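Local coordinates for Lmo1340 protein (Listeria monocytogenes, PDB 4NLM) that is a surface protein of unknown function, probably a lipoprotein, that contains a YqgU-like six-bladed beta-propeller domain, at residues A[262-267]-A[299-304]. Sequence-based numbering, arbitrary orientation.
Sequences AREYDE and AKEYKL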
ATOM      1  N   ALA A 262      14.116  14.907  -9.133  1.00 10.56           N
ATOM      2  CA  ALA A 262      15.468  14.903  -8.574  1.00 10.79           C
ATOM      3  C   ALA A 262      15.652  13.636  -7.758  1.00 10.84           C
ATOM      4  O   ALA A 262      14.763  13.250  -7.018  1.00 11.23           O
ATOM      5  CB  ALA A 262      15.662  16.112  -7.698  1.00 12.15           C
ATOM      6  N   ARG A 263      16.841  13.032  -7.873  1.00  9.99           N
ATOM      7  CA  ARG A 263      17.120  11.761  -7.202  1.00 10.63           C
ATOM      8  C   ARG A 263      17.888  11.927  -5.896  1.00  9.98           C
ATOM      9  O   ARG A 263      18.973  12.535  -5.864  1.00 11.67           O
ATOM     10  CB  ARG A 263      17.965  10.882  -8.117  1.00 10.92           C
ATOM     11  CG  ARG A 263      18.389   9.566  -7.506  1.00 11.00           C
ATOM     12  CD  ARG A 263      19.109   8.673  -8.511  1.00 11.84           C
ATOM     13  NE  ARG A 263      19.776   7.557  -7.836  1.00 13.64           N
ATOM     14  CZ  ARG A 263      20.995   7.608  -7.303  1.00 13.85           C
ATOM     15  NH1 ARG A 263      21.458   6.555  -6.671  1.00 16.46           N
ATOM     16  NH2 ARG A 263      21.749   8.708  -7.365  1.00 15.43           N
ATOM     17  N   GLU A 264      17.313  11.391  -4.833  1.00 10.19           N
ATOM     18  CA  GLU A 264      18.016  11.287  -3.567  1.00 10.94           C
ATOM     19  C   GLU A 264      18.610   9.890  -3.439  1.00 10.86           C
ATOM     20  O   GLU A 264      18.161   8.923  -4.090  1.00 11.85           O
ATOM     21  CB  GLU A 264      17.091  11.542  -2.402  1.00 12.38           C
ATOM     22  CG  GLU A 264      16.799  13.003  -2.167  1.00 13.90           C
ATOM     23  CD  GLU A 264      15.841  13.236  -1.008  1.00 13.25           C
ATOM     24  OE1 GLU A 264      15.112  12.295  -0.611  1.00 18.56           O
ATOM     25  OE2 GLU A 264      15.810  14.386  -0.515  1.00 16.80           O
ATOM     26  N   TYR A 265      19.593   9.786  -2.577  1.00 11.74           N
ATOM     27  CA  TYR A 265      20.259   8.532  -2.322  1.00 12.28           C
ATOM     28  C   TYR A 265      20.788   8.536  -0.903  1.00 14.56           C
ATOM     29  O   TYR A 265      20.990   9.581  -0.312  1.00 16.09           O
ATOM     30  CB  TYR A 265      21.360   8.292  -3.373  1.00 15.82           C
ATOM     31  CG  TYR A 265      22.302   9.438  -3.555  1.00 17.81           C
ATOM     32  CD1 TYR A 265      21.967  10.503  -4.390  1.00 19.77           C
ATOM     33  CD2 TYR A 265      23.516   9.487  -2.891  1.00 21.20           C
ATOM     34  CE1 TYR A 265      22.830  11.571  -4.556  1.00 27.41           C
ATOM     35  CE2 TYR A 265      24.383  10.544  -3.062  1.00 25.43           C
ATOM     36  CZ  TYR A 265      24.034  11.585  -3.886  1.00 29.03           C
ATOM     37  OH  TYR A 265      24.908  12.638  -4.033  1.00 36.13           O
ATOM     38  N   ASP A 266      20.933   7.357  -0.346  1.00 19.12           N
ATOM     39  CA  ASP A 266      21.445   7.262   1.003  1.00 24.16           C
ATOM     40  C   ASP A 266      22.674   6.389   0.903  1.00 27.24           C
ATOM     41  O   ASP A 266      23.210   6.194  -0.201  1.00 26.29           O
ATOM     42  CB  ASP A 266      20.376   6.713   1.970  1.00 27.72           C
ATOM     43  CG  ASP A 266      19.748   5.404   1.488  1.00 33.50           C
ATOM     44  OD1 ASP A 266      20.465   4.587   0.869  1.00 25.32           O
ATOM     45  OD2 ASP A 266      18.537   5.194   1.739  1.00 39.14           O
ATOM     46  N   GLU A 267      23.113   5.864   2.043  1.00 30.40           N
ATOM     47  CA  GLU A 267      24.315   5.041   2.090  1.00 34.31           C
ATOM     48  C   GLU A 267      24.184   3.722   1.340  1.00 30.87           C
ATOM     49  O   GLU A 267      25.183   3.167   0.925  1.00 34.55           O
ATOM     50  CB  GLU A 267      24.755   4.804   3.554  1.00 34.86           C
ATOM     51  CG  GLU A 267      25.240   6.091   4.224  1.00 44.34           C
ATOM     52  CD  GLU A 267      25.287   6.023   5.739  1.00 52.98           C
ATOM     53  OE1 GLU A 267      26.095   6.765   6.335  1.00 76.16           O
ATOM     54  OE2 GLU A 267      24.518   5.242   6.336  1.00 74.91           O
ATOM     55  N   ALA A 299      13.019  18.197   7.964  1.00 30.32           N
ATOM     56  CA  ALA A 299      11.608  17.827   7.793  1.00 26.51           C
ATOM     57  C   ALA A 299      10.865  18.655   6.743  1.00 22.74           C
ATOM     58  O   ALA A 299       9.650  18.582   6.662  1.00 25.06           O
ATOM     59  CB  ALA A 299      10.890  17.931   9.130  1.00 28.94           C
ATOM     60  N   LYS A 300      11.604  19.438   5.967  1.00 20.91           N
ATOM     61  CA  LYS A 300      11.040  20.287   4.909  1.00 19.92           C
ATOM     62  C   LYS A 300      11.732  20.065   3.554  1.00 17.30           C
ATOM     63  O   LYS A 300      11.860  20.967   2.730  1.00 19.71           O
ATOM     64  CB  LYS A 300      11.158  21.768   5.323  1.00 22.38           C
ATOM     65  CG  LYS A 300      10.304  22.135   6.526  1.00 25.80           C
ATOM     66  CD  LYS A 300      10.488  23.587   6.968  1.00 30.48           C
ATOM     67  CE  LYS A 300       9.658  23.873   8.209  1.00 41.43           C
ATOM     68  NZ  LYS A 300       9.669  25.315   8.583  1.00 52.44           N
ATOM     69  N   GLU A 301      12.120  18.838   3.306  1.00 14.92           N
ATOM     70  CA  GLU A 301      12.952  18.557   2.170  1.00 17.65           C
ATOM     71  C   GLU A 301      12.181  18.184   0.917  1.00 11.36           C
ATOM     72  O   GLU A 301      12.827  17.959  -0.098  1.00 14.42           O
ATOM     73  CB  GLU A 301      13.868  17.443   2.637  1.00 19.90           C
ATOM     74  CG  GLU A 301      14.907  16.785   1.736  1.00 27.55           C
ATOM     75  CD  GLU A 301      15.686  15.713   2.511  1.00 31.37           C
ATOM     76  OE1 GLU A 301      16.179  14.730   1.913  1.00 30.64           O
ATOM     77  OE2 GLU A 301      15.794  15.827   3.753  1.00 34.77           O
ATOM     78  N   TYR A 302      10.843  18.187   0.974  1.00 11.57           N
ATOM     79  CA  TYR A 302      10.034  17.687  -0.155  1.00  9.34           C
ATOM     80  C   TYR A 302       8.884  18.592  -0.459  1.00 10.37           C
ATOM     81  O   TYR A 302       8.421  19.344   0.376  1.00 12.23           O
ATOM     82  CB  TYR A 302       9.476  16.290   0.167  1.00  9.97           C
ATOM     83  CG  TYR A 302      10.532  15.282   0.496  1.00  9.50           C
ATOM     84  CD1 TYR A 302      11.007  15.166   1.769  1.00 10.17           C
ATOM     85  CD2 TYR A 302      11.108  14.474  -0.477  1.00 10.43           C
ATOM     86  CE1 TYR A 302      12.030  14.304   2.094  1.00 10.24           C
ATOM     87  CE2 TYR A 302      12.126  13.577  -0.145  1.00 11.55           C
ATOM     88  CZ  TYR A 302      12.598  13.518   1.145  1.00 10.75           C
ATOM     89  OH  TYR A 302      13.617  12.641   1.471  1.00 14.34           O
ATOM     90  N   LYS A 303       8.390  18.426  -1.680  1.00  9.91           N
ATOM     91  CA  LYS A 303       7.071  18.947  -2.042  1.00 10.35           C
ATOM     92  C   LYS A 303       6.179  17.765  -2.414  1.00  9.31           C
ATOM     93  O   LYS A 303       6.642  16.737  -2.850  1.00  9.27           O
ATOM     94  CB  LYS A 303       7.116  19.931  -3.166  1.00 13.74           C
ATOM     95  CG  LYS A 303       7.940  19.522  -4.312  1.00 12.32           C
ATOM     96  CD  LYS A 303       7.781  20.548  -5.413  1.00 16.87           C
ATOM     97  CE  LYS A 303       8.788  20.324  -6.498  1.00 19.42           C
ATOM     98  NZ  LYS A 303       8.637  21.411  -7.522  1.00 22.20           N
ATOM     99  N   LEU A 304       4.905  17.960  -2.151  1.00  9.83           N
ATOM    100  CA  LEU A 304       3.880  16.987  -2.521  1.00  9.11           C
ATOM    101  C   LEU A 304       3.291  17.443  -3.840  1.00  9.16           C
ATOM    102  O   LEU A 304       2.750  18.549  -3.948  1.00 10.23           O
ATOM    103  CB  LEU A 304       2.804  16.929  -1.471  1.00 10.18           C
ATOM    104  CG  LEU A 304       1.650  15.986  -1.812  1.00 11.12           C
ATOM    105  CD1 LEU A 304       2.119  14.556  -1.973  1.00 10.90           C
ATOM    106  CD2 LEU A 304       0.608  16.090  -0.721  1.00 12.11           C
TER
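The hydroxyl of Y302 donates a hydrogen bond to the carboxylate of E264, with 2.6 Å from Y302 OH to E264 OE1, and it arrives at the syn lone pair, on the side facing the other oxygen. The pair is a compact example of how the two oxygens of one acid, buried between neighbouring sheets, can meet different side chains: one accepts the tyrosine bond while the other faces a second acid. OE1 lies at the edge of the Y302 ring, close to its plane, while the carboxylate itself stands nearly upright to that ring, the two planes 81° apart. Y302 CE2 comes to 3.3 Å from E264 OE1.

On the other side of the carboxylate, E264 OE2 and E301 OE1 are 2.5 Å apart. At this distance one of the two acids probably holds a proton and offers it to the other, which would relieve the repulsion expected if both were charged. The side chains come from opposite directions, and their carboxylate planes are turned 68° against each other. E301 reaches across because its CG is anti to the backbone N (chi1 178°) and the chain stays extended beyond it.

In the beta propeller this meeting joins two successive sheets, one containing strand 255-266 and the other strand 302-308. The backbones remain well separated, with 10.6 Å between CA of E264 and CA of E301, so the side chains alone span the interval. F271, from the strand paired with 255-266, touches both E264 and Y302. P289 packs on E264 and F287 on Y302, both from strand 284-289, so the buried tyrosine-glutamate bond has nonpolar neighbours, whereas E301 remains partly exposed.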